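Local coordinates for cell wall surface anchor family protein (Streptococcus pneumoniae, PDB 4OQ1) that serves as the ancillary pilin RrgC of the pneumococcal pilus, and probably fastens the fibre to the cell wall, at residues Tyr315-Trp321 and Pro335-Gly341; His160-Glu164 and Lys204-Ile208; Leu44-His50 and Thr92-Asn96. The protein carries 3 engineered substitutions. All blocks are in the same frame, centred on the assembly; numbering follows the deposited sequence.

Contact 1 of 3, residues Tyr315-Trp321 and Pro335-Gly341; sequences YGTYYLW and PVSFTIG
Y318 and F338 are cross-strand neighbours on one face of two adjacent antiparallel strands, 316-321 and 336-340, in a CnaB-type, prealbumin-like domain. Three hydrogen-bonded pairs, G316-I340, Y318-F338 and L320-V336, join the backbones with two bonds each; the straightest runs from Y318 N to F338 O (2.8 Å, 175° at the hydrogen). The face carrying Y318, L320, F338 and I340 is tightly packed. F338 holds its CG between the backbone N and the carbonyl carbon (chi1 62°), which swings the ring back over the neighbouring strand. There Y318 CB sits over one face of that ring, 3.5 Å from F338 CZ, and L320 CD2 meets F338 CE2 at 3.9 Å. The two aromatic planes are nearly parallel but slid apart, with little overlap. F262 adds an edge-to-face partner for F338, V260 and V310 also touch it, and the hydroxyl of Y318 is hydrogen-bonded to E314 O. The other face is looser and more polar. T317 OG1 and T339 OG1 share a hydrogen bond of 3.2 Å, and farther along one water joins Y319 OH to S337 OG, while the Y319 ring lies edge-to-face with Y288. At one end P335 CG packs beside W321 CE3. At the other, G316, the first residue of its strand, has backbone angles (phi 153°) at which a CB would be jammed against the carbonyl O of Y315. G341 CA stands almost exactly on the normal of the Y315 ring, 3.7 Å from its centroid.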
loop_
_atom_site.group_PDB
_atom_site.type_symbol
_atom_site.label_atom_id
_atom_site.label_comp_id
_atom_site.label_asym_id
_atom_site.label_seq_id
_atom_site.Cartn_x
_atom_site.Cartn_y
_atom_site.Cartn_z
ATOM N N TYR A 315 -26.494 11.259 3.358
ATOM C CA TYR A 315 -27.089 11.096 4.629
ATOM C C TYR A 315 -26.090 11.218 5.771
ATOM O O TYR A 315 -25.067 10.538 5.798
ATOM C CB TYR A 315 -27.779 9.762 4.739
ATOM C CG TYR A 315 -29.163 9.707 3.999
ATOM C CD1 TYR A 315 -29.586 10.703 3.125
ATOM C CD2 TYR A 315 -30.029 8.649 4.228
ATOM C CE1 TYR A 315 -30.841 10.611 2.487
ATOM C CE2 TYR A 315 -31.254 8.554 3.606
ATOM C CZ TYR A 315 -31.659 9.524 2.746
ATOM O OH TYR A 315 -32.888 9.361 2.150
ATOM N N GLY A 316 -26.483 11.972 6.790
ATOM C CA GLY A 316 -25.621 12.193 7.945
ATOM C C GLY A 316 -25.939 13.505 8.603
ATOM O O GLY A 316 -26.898 14.143 8.216
ATOM N N THR A 317 -25.125 13.898 9.570
ATOM C CA THR A 317 -25.308 15.121 10.346
ATOM C C THR A 317 -24.260 16.159 9.942
ATOM O O THR A 317 -23.065 15.816 9.762
ATOM C CB THR A 317 -25.203 14.773 11.809
ATOM O OG1 THR A 317 -26.330 13.954 12.119
ATOM C CG2 THR A 317 -25.167 16.041 12.707
ATOM N N TYR A 318 -24.716 17.400 9.713
ATOM C CA TYR A 318 -23.900 18.435 9.294
ATOM C C TYR A 318 -24.143 19.716 10.127
ATOM O O TYR A 318 -25.042 19.754 10.967
ATOM C CB TYR A 318 -24.171 18.756 7.856
ATOM C CG TYR A 318 -23.937 17.627 6.904
ATOM C CD1 TYR A 318 -22.728 17.448 6.321
ATOM C CD2 TYR A 318 -24.916 16.728 6.647
ATOM C CE1 TYR A 318 -22.478 16.397 5.496
ATOM C CE2 TYR A 318 -24.720 15.680 5.760
ATOM C CZ TYR A 318 -23.492 15.526 5.187
ATOM O OH TYR A 318 -23.222 14.581 4.283
ATOM N N TYR A 319 -23.376 20.740 9.836
ATOM C CA TYR A 319 -23.355 22.021 10.570
ATOM C C TYR A 319 -23.118 23.220 9.644
ATOM O O TYR A 319 -22.191 23.211 8.808
ATOM C CB TYR A 319 -22.342 22.043 11.702
ATOM C CG TYR A 319 -22.375 20.872 12.644
ATOM C CD1 TYR A 319 -23.074 20.904 13.807
ATOM C CD2 TYR A 319 -21.691 19.687 12.302
ATOM C CE1 TYR A 319 -23.126 19.789 14.611
ATOM C CE2 TYR A 319 -21.765 18.580 13.081
ATOM C CZ TYR A 319 -22.437 18.653 14.239
ATOM O OH TYR A 319 -22.469 17.537 14.978
ATOM N N LEU A 320 -23.918 24.284 9.855
ATOM C CA LEU A 320 -23.727 25.544 9.207
ATOM C C LEU A 320 -22.847 26.345 10.175
ATOM O O LEU A 320 -23.352 26.756 11.241
ATOM C CB LEU A 320 -25.024 26.338 8.990
ATOM C CG LEU A 320 -26.061 25.636 8.045
ATOM C CD1 LEU A 320 -27.285 26.520 7.867
ATOM C CD2 LEU A 320 -25.448 25.439 6.699
ATOM N N TRP A 321 -21.583 26.466 9.820
ATOM C CA TRP A 321 -20.596 27.251 10.612
ATOM C C TRP A 321 -20.680 28.659 10.114
ATOM O O TRP A 321 -20.377 28.916 8.911
ATOM C CB TRP A 321 -19.166 26.710 10.432
ATOM C CG TRP A 321 -18.083 27.574 11.047
ATOM C CD1 TRP A 321 -17.444 28.596 10.467
ATOM C CD2 TRP A 321 -17.568 27.471 12.361
ATOM N NE1 TRP A 321 -16.547 29.187 11.368
ATOM C CE2 TRP A 321 -16.567 28.445 12.509
ATOM C CE3 TRP A 321 -17.795 26.605 13.406
ATOM C CZ2 TRP A 321 -15.873 28.640 13.724
ATOM C CZ3 TRP A 321 -17.062 26.779 14.591
ATOM C CH2 TRP A 321 -16.155 27.777 14.734
ATOM N N PRO A 335 -22.938 26.649 15.796
ATOM C CA PRO A 335 -23.317 26.373 14.392
ATOM C C PRO A 335 -24.706 25.779 14.398
ATOM O O PRO A 335 -25.123 25.138 15.364
ATOM C CB PRO A 335 -22.319 25.330 13.976
ATOM C CG PRO A 335 -21.124 25.729 14.736
ATOM C CD PRO A 335 -21.716 25.937 16.134
ATOM N N VAL A 336 -25.360 25.845 13.258
ATOM C CA VAL A 336 -26.679 25.235 13.130
ATOM C C VAL A 336 -26.536 23.731 12.710
ATOM O O VAL A 336 -26.062 23.432 11.627
ATOM C CB VAL A 336 -27.456 25.893 12.018
ATOM C CG1 VAL A 336 -28.799 25.260 11.892
ATOM C CG2 VAL A 336 -27.606 27.371 12.292
ATOM N N SER A 337 -26.986 22.816 13.555
ATOM C CA SER A 337 -26.957 21.430 13.198
ATOM C C SER A 337 -28.157 21.043 12.321
ATOM O O SER A 337 -29.280 21.516 12.518
ATOM C CB SER A 337 -27.006 20.596 14.495
ATOM O OG SER A 337 -26.813 19.210 14.114
ATOM N N PHE A 338 -27.911 20.196 11.363
ATOM C CA PHE A 338 -28.986 19.630 10.543
ATOM C C PHE A 338 -28.593 18.250 10.129
ATOM O O PHE A 338 -27.405 17.964 9.965
ATOM C CB PHE A 338 -29.358 20.496 9.327
ATOM C CG PHE A 338 -28.277 20.706 8.322
ATOM C CD1 PHE A 338 -28.358 20.118 7.092
ATOM C CD2 PHE A 338 -27.221 21.524 8.564
ATOM C CE1 PHE A 338 -27.362 20.278 6.188
ATOM C CE2 PHE A 338 -26.237 21.716 7.671
ATOM C CZ PHE A 338 -26.315 21.132 6.426
ATOM N N THR A 339 -29.612 17.419 9.859
ATOM C CA THR A 339 -29.453 15.966 9.619
ATOM C C THR A 339 -30.118 15.724 8.327
ATOM O O THR A 339 -31.215 16.204 8.103
ATOM C CB THR A 339 -30.102 15.145 10.749
ATOM O OG1 THR A 339 -29.264 15.299 11.879
ATOM C CG2 THR A 339 -30.080 13.621 10.410
ATOM N N ILE A 340 -29.404 15.102 7.410
ATOM C CA ILE A 340 -30.005 14.627 6.149
ATOM C C ILE A 340 -30.373 13.139 6.251
ATOM O O ILE A 340 -29.535 12.338 6.611
ATOM C CB ILE A 340 -29.046 14.920 5.045
ATOM C CG1 ILE A 340 -28.728 16.382 5.115
ATOM C CG2 ILE A 340 -29.590 14.459 3.699
ATOM C CD1 ILE A 340 -28.561 17.007 3.795
ATOM N N GLY A 341 -31.603 12.771 5.878
ATOM C CA GLY A 341 -32.082 11.404 6.165
ATOM C C GLY A 341 -33.345 11.108 5.420
ATOM O O GLY A 341 -33.907 11.990 4.789
HETATM O O HOH W 1 -25.113 17.381 15.789
#

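Contact 2 of 3, residues His160-Glu164 and Lys204-Ile208; sequences HNRLE and KNGEI
R162 reaches across to the turn at N205-E207, tying the loop between strands 150-157 and 167-174 to the start of strand 207-211 in a prealbumin-like domain of the CnaB type. A single nitrogen does the gripping: NH1 donates to N205 O (2.9 Å, 158° at the hydrogen) and to E207 OE2 (2.9 Å), the second bond being also a salt bridge. Both acceptors lie at the guanidinium edge, close to its plane, and N205 O receives its bond in the carbonyl plane. The carboxylate is turned 34° from the guanidinium and is met on the anti side of OE2, so the two groups share one bond and do not pair in a flat, two-pronged way. The bend at chi2 (-61°) folds the arginine back along the turn, keeping its CB, CG and CD close to N205 O as well. Beyond this pair, E164 stretches out with its carboxylate alongside the backbone of K204, CD lying 3.6 Å from K204 CA. G206 comes closest to the loop backbone; its positive phi suits glycine, and the side where a CB would stand is filled by R162 CB and L163 N. Farther out, D203 OD1 accepts a bond from E207 N, fixing the turn that presents the glutamate. T202 OG1 is bonded to L163 O, and K155 of strand 150-157 makes backbone bonds with both L163 and G206, holding loop and turn beside one strand. Between them, G206 CA points its hydrogen at L163 O across 3.3 Å.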
loop_
_atom_site.group_PDB
_atom_site.type_symbol
_atom_site.label_atom_id
_atom_site.label_comp_id
_atom_site.label_asym_id
_atom_site.label_seq_id
_atom_site.Cartn_x
_atom_site.Cartn_y
_atom_site.Cartn_z
ATOM N N HIS A 160 -22.331 -5.902 -2.855
ATOM C CA HIS A 160 -21.171 -6.547 -3.372
ATOM C C HIS A 160 -20.761 -6.104 -4.750
ATOM O O HIS A 160 -20.097 -6.849 -5.466
ATOM C CB HIS A 160 -21.214 -8.075 -3.216
ATOM C CG HIS A 160 -20.878 -8.538 -1.816
ATOM N ND1 HIS A 160 -21.552 -8.095 -0.697
ATOM C CD2 HIS A 160 -19.907 -9.352 -1.367
ATOM C CE1 HIS A 160 -21.027 -8.640 0.386
ATOM N NE2 HIS A 160 -20.046 -9.433 -0.001
ATOM N N ASN A 161 -21.056 -4.862 -5.100
ATOM C CA ASN A 161 -20.353 -4.233 -6.219
ATOM C C ASN A 161 -18.989 -4.007 -5.727
ATOM O O ASN A 161 -18.804 -3.727 -4.514
ATOM C CB ASN A 161 -21.002 -2.922 -6.645
ATOM C CG ASN A 161 -22.460 -3.098 -7.015
ATOM O OD1 ASN A 161 -22.752 -3.819 -7.960
ATOM N ND2 ASN A 161 -23.382 -2.495 -6.246
ATOM N N ARG A 162 -18.015 -4.131 -6.621
ATOM C CA ARG A 162 -16.600 -3.965 -6.259
ATOM C C ARG A 162 -16.267 -2.429 -6.244
ATOM O O ARG A 162 -16.687 -1.664 -7.199
ATOM C CB ARG A 162 -15.765 -4.737 -7.315
ATOM C CG ARG A 162 -16.001 -6.261 -7.410
ATOM C CD ARG A 162 -15.652 -6.858 -6.088
ATOM N NE ARG A 162 -15.663 -8.308 -6.002
ATOM C CZ ARG A 162 -14.659 -9.136 -6.258
ATOM N NH1 ARG A 162 -13.539 -8.702 -6.764
ATOM N NH2 ARG A 162 -14.836 -10.452 -6.047
ATOM N N LEU A 163 -15.500 -1.952 -5.279
ATOM C CA LEU A 163 -15.166 -0.498 -5.154
ATOM C C LEU A 163 -13.698 -0.194 -5.484
ATOM O O LEU A 163 -12.792 -0.686 -4.854
ATOM C CB LEU A 163 -15.539 0.037 -3.777
ATOM C CG LEU A 163 -16.989 -0.161 -3.286
ATOM C CD1 LEU A 163 -17.181 0.451 -1.872
ATOM C CD2 LEU A 163 -18.006 0.290 -4.243
ATOM N N GLU A 164 -13.461 0.600 -6.563
ATOM C CA GLU A 164 -12.195 1.034 -6.935
ATOM C C GLU A 164 -11.768 2.356 -6.316
ATOM O O GLU A 164 -12.559 3.277 -6.105
ATOM C CB GLU A 164 -12.232 1.174 -8.527
ATOM C CG GLU A 164 -10.953 1.612 -9.087
ATOM C CD GLU A 164 -11.027 1.722 -10.617
ATOM O OE1 GLU A 164 -12.106 1.615 -11.213
ATOM O OE2 GLU A 164 -9.974 1.924 -11.234
ATOM N N LYS A 204 -9.613 -1.862 -10.208
ATOM C CA LYS A 204 -10.949 -1.830 -10.778
ATOM C C LYS A 204 -11.788 -2.991 -10.314
ATOM O O LYS A 204 -12.993 -2.986 -10.489
ATOM C CB LYS A 204 -10.940 -1.763 -12.324
ATOM C CG LYS A 204 -10.562 -3.081 -12.974
ATOM C CD LYS A 204 -10.764 -3.086 -14.494
ATOM C CE LYS A 204 -10.004 -4.239 -15.146
ATOM N NZ LYS A 204 -8.545 -4.259 -14.796
ATOM N N ASN A 205 -11.168 -4.055 -9.850
ATOM C CA ASN A 205 -11.941 -5.124 -9.291
ATOM C C ASN A 205 -12.147 -5.019 -7.806
ATOM O O ASN A 205 -12.504 -5.979 -7.130
ATOM C CB ASN A 205 -11.341 -6.470 -9.650
ATOM C CG ASN A 205 -11.248 -6.667 -11.142
ATOM O OD1 ASN A 205 -10.162 -6.836 -11.712
ATOM N ND2 ASN A 205 -12.324 -6.611 -11.757
ATOM N N GLY A 206 -11.901 -3.866 -7.263
ATOM C CA GLY A 206 -11.971 -3.748 -5.817
ATOM C C GLY A 206 -10.879 -4.423 -5.028
ATOM O O GLY A 206 -11.076 -4.644 -3.805
ATOM N N GLU A 207 -9.758 -4.813 -5.671
ATOM C CA GLU A 207 -8.853 -5.757 -5.019
ATOM C C GLU A 207 -7.546 -5.100 -4.659
ATOM O O GLU A 207 -7.092 -4.218 -5.356
ATOM C CB GLU A 207 -8.616 -7.055 -5.787
ATOM C CG GLU A 207 -9.926 -7.692 -6.179
ATOM C CD GLU A 207 -9.816 -9.014 -6.895
ATOM O OE1 GLU A 207 -8.758 -9.257 -7.510
ATOM O OE2 GLU A 207 -10.854 -9.723 -6.930
ATOM N N ILE A 208 -7.029 -5.458 -3.493
ATOM C CA ILE A 208 -5.623 -5.241 -3.200
ATOM C C ILE A 208 -4.927 -6.592 -2.976
ATOM O O ILE A 208 -5.381 -7.439 -2.166
ATOM C CB ILE A 208 -5.407 -4.312 -2.006
ATOM C CG1 ILE A 208 -5.947 -2.899 -2.292
ATOM C CG2 ILE A 208 -3.942 -4.209 -1.612
ATOM C CD1 ILE A 208 -6.144 -2.063 -1.005
#

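Contact 3 of 3, residues Leu44-His50 and Thr92-Asn96; sequences LPSRDGH and TFLEN
L44 lays its CD1 methyl over the centre of the F93 ring, 3.5 Å from the centroid and 10° off the normal, in a CH-pi contact. H50 approaches the same ring obliquely, its CD2 3.6 Å from F93 CE2, with the two planes almost perpendicular. The imidazole is held from its own loop: NE2 donates to S46 O (2.6 Å), an oxygen lying near the imidazole plane. At the F93 rim, R47 O stands in the plane of the ring. These residues sit where strand 50-56 begins and strand 85-93, its neighbour inside the N-terminal mixed sheet, ends, in what is probably the IgG-rev part of the pilin; the loop after helix 37-42 covers that strand end, and Y37 and V41 of the helix also touch F93. R47 curls over the strand end, its chain bent at chi3 (65°), and brings the guanidinium to F93 O. NH2 makes the shorter bond (2.8 Å), its nitrogen above the carbonyl plane, while the bond from NE to the same oxygen is weak. L94 O, close to NH2 but poorly angled, is instead hydrogen-bonded to Y37 OH. F93 N is buried here without a partner in the model.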
loop_
_atom_site.group_PDB
_atom_site.type_symbol
_atom_site.label_atom_id
_atom_site.label_comp_id
_atom_site.label_asym_id
_atom_site.label_seq_id
_atom_site.Cartn_x
_atom_site.Cartn_y
_atom_site.Cartn_z
ATOM N N LEU A 44 19.608 -3.264 -2.278
ATOM C CA LEU A 44 20.854 -3.570 -1.572
ATOM C C LEU A 44 21.402 -2.408 -0.764
ATOM O O LEU A 44 21.540 -1.312 -1.277
ATOM C CB LEU A 44 21.947 -3.983 -2.496
ATOM C CG LEU A 44 21.661 -5.249 -3.269
ATOM C CD1 LEU A 44 22.901 -5.569 -4.058
ATOM C CD2 LEU A 44 21.290 -6.393 -2.331
ATOM N N PRO A 45 21.794 -2.671 0.471
ATOM C CA PRO A 45 22.441 -1.547 1.191
ATOM C C PRO A 45 23.660 -1.040 0.465
ATOM O O PRO A 45 23.762 0.168 0.214
ATOM C CB PRO A 45 22.814 -2.157 2.529
ATOM C CG PRO A 45 21.798 -3.220 2.737
ATOM C CD PRO A 45 21.520 -3.811 1.360
ATOM N N SER A 46 24.561 -1.956 0.103
ATOM C CA SER A 46 25.795 -1.626 -0.604
ATOM C C SER A 46 25.942 -2.451 -1.877
ATOM O O SER A 46 25.756 -3.636 -1.835
ATOM C CB SER A 46 26.994 -1.910 0.318
ATOM O OG SER A 46 28.222 -1.875 -0.399
ATOM N N ARG A 47 26.312 -1.850 -3.003
ATOM C CA ARG A 47 26.581 -2.640 -4.212
ATOM C C ARG A 47 27.946 -3.322 -4.131
ATOM O O ARG A 47 28.328 -4.108 -5.034
ATOM C CB ARG A 47 26.548 -1.775 -5.476
ATOM C CG ARG A 47 25.454 -0.725 -5.503
ATOM C CD ARG A 47 25.765 0.307 -6.572
ATOM N NE ARG A 47 25.716 -0.321 -7.886
ATOM C CZ ARG A 47 24.695 -0.251 -8.739
ATOM N NH1 ARG A 47 23.602 0.430 -8.438
ATOM N NH2 ARG A 47 24.765 -0.869 -9.916
ATOM N N ASP A 48 28.661 -3.041 -3.042
ATOM C CA ASP A 48 30.084 -3.368 -2.886
ATOM C C ASP A 48 30.253 -4.276 -1.679
ATOM O O ASP A 48 29.495 -4.156 -0.684
ATOM C CB ASP A 48 30.890 -2.057 -2.670
ATOM C CG ASP A 48 32.403 -2.300 -2.416
ATOM O OD1 ASP A 48 33.100 -2.639 -3.405
ATOM O OD2 ASP A 48 32.899 -2.145 -1.256
ATOM N N GLY A 49 31.249 -5.165 -1.753
ATOM C CA GLY A 49 31.603 -6.050 -0.612
ATOM C C GLY A 49 30.857 -7.401 -0.544
ATOM O O GLY A 49 30.876 -8.087 0.466
ATOM N N HIS A 50 30.126 -7.749 -1.594
ATOM C CA HIS A 50 29.457 -9.048 -1.633
ATOM C C HIS A 50 30.365 -10.131 -2.200
ATOM O O HIS A 50 31.187 -9.876 -3.093
ATOM C CB HIS A 50 28.135 -8.937 -2.409
ATOM C CG HIS A 50 27.199 -7.936 -1.810
ATOM N ND1 HIS A 50 26.618 -8.117 -0.573
ATOM C CD2 HIS A 50 26.852 -6.693 -2.205
ATOM C CE1 HIS A 50 25.884 -7.067 -0.262
ATOM N NE2 HIS A 50 26.006 -6.186 -1.242
ATOM N N THR A 92 30.740 -7.866 -7.981
ATOM C CA THR A 92 30.304 -6.491 -8.128
ATOM C C THR A 92 28.926 -6.422 -8.867
ATOM O O THR A 92 28.720 -7.092 -9.920
ATOM C CB THR A 92 31.386 -5.642 -8.835
ATOM O OG1 THR A 92 30.962 -4.275 -8.887
ATOM C CG2 THR A 92 31.615 -6.108 -10.255
ATOM N N PHE A 93 28.003 -5.618 -8.318
ATOM C CA PHE A 93 26.746 -5.230 -9.025
ATOM C C PHE A 93 26.871 -3.992 -9.905
ATOM O O PHE A 93 26.706 -2.877 -9.426
ATOM C CB PHE A 93 25.683 -4.945 -8.000
ATOM C CG PHE A 93 25.243 -6.154 -7.225
ATOM C CD1 PHE A 93 24.116 -6.868 -7.618
ATOM C CD2 PHE A 93 25.934 -6.560 -6.087
ATOM C CE1 PHE A 93 23.699 -7.960 -6.887
ATOM C CE2 PHE A 93 25.522 -7.657 -5.356
ATOM C CZ PHE A 93 24.406 -8.351 -5.763
ATOM N N LEU A 94 27.108 -4.190 -11.186
ATOM C CA LEU A 94 27.150 -3.139 -12.170
ATOM C C LEU A 94 25.722 -2.729 -12.587
ATOM O O LEU A 94 24.766 -3.065 -11.913
ATOM C CB LEU A 94 27.992 -3.593 -13.377
ATOM C CG LEU A 94 29.417 -4.095 -13.125
ATOM C CD1 LEU A 94 30.133 -4.347 -14.429
ATOM C CD2 LEU A 94 30.235 -3.098 -12.305
ATOM N N GLU A 95 25.561 -2.026 -13.709
ATOM C CA GLU A 95 24.261 -1.380 -14.045
ATOM C C GLU A 95 23.117 -2.325 -14.433
ATOM O O GLU A 95 21.966 -2.149 -13.994
ATOM C CB GLU A 95 24.436 -0.327 -15.174
ATOM C CG GLU A 95 25.552 0.691 -14.955
ATOM C CD GLU A 95 26.907 0.202 -15.443
ATOM O OE1 GLU A 95 27.136 0.226 -16.679
ATOM O OE2 GLU A 95 27.755 -0.200 -14.595
ATOM N N ASN A 96 23.389 -3.289 -15.317
ATOM C CA ASN A 96 22.340 -4.244 -15.669
ATOM C C ASN A 96 22.734 -5.722 -15.374
ATOM O O ASN A 96 21.942 -6.614 -15.688
ATOM C CB ASN A 96 21.962 -4.106 -17.148
ATOM C CG ASN A 96 20.625 -4.757 -17.481
ATOM O OD1 ASN A 96 19.753 -4.862 -16.644
ATOM N ND2 ASN A 96 20.489 -5.239 -18.690
#

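The three contacts follow the chain in the order 3, 2, 1 and sit in separate parts of an elongated molecule. Contact 3 belongs to the N-terminal mixed sheet, contact 2 to the first prealbumin-like domain and contact 1 to the second. Their centres lie about 40 Å apart between contacts 3 and 2, about 30 Å between 2 and 1, and about 60 Å between 3 and 1, which fall on opposite sides of the chain's centre. No two touch; even contacts 1 and 2 keep about 15 Å between nearest atoms. Each is thus a contact within its own domain, contact 1 pairing strands and contacts 2 and 3 fastening loops to strand ends, as in a pilin built of domains in series.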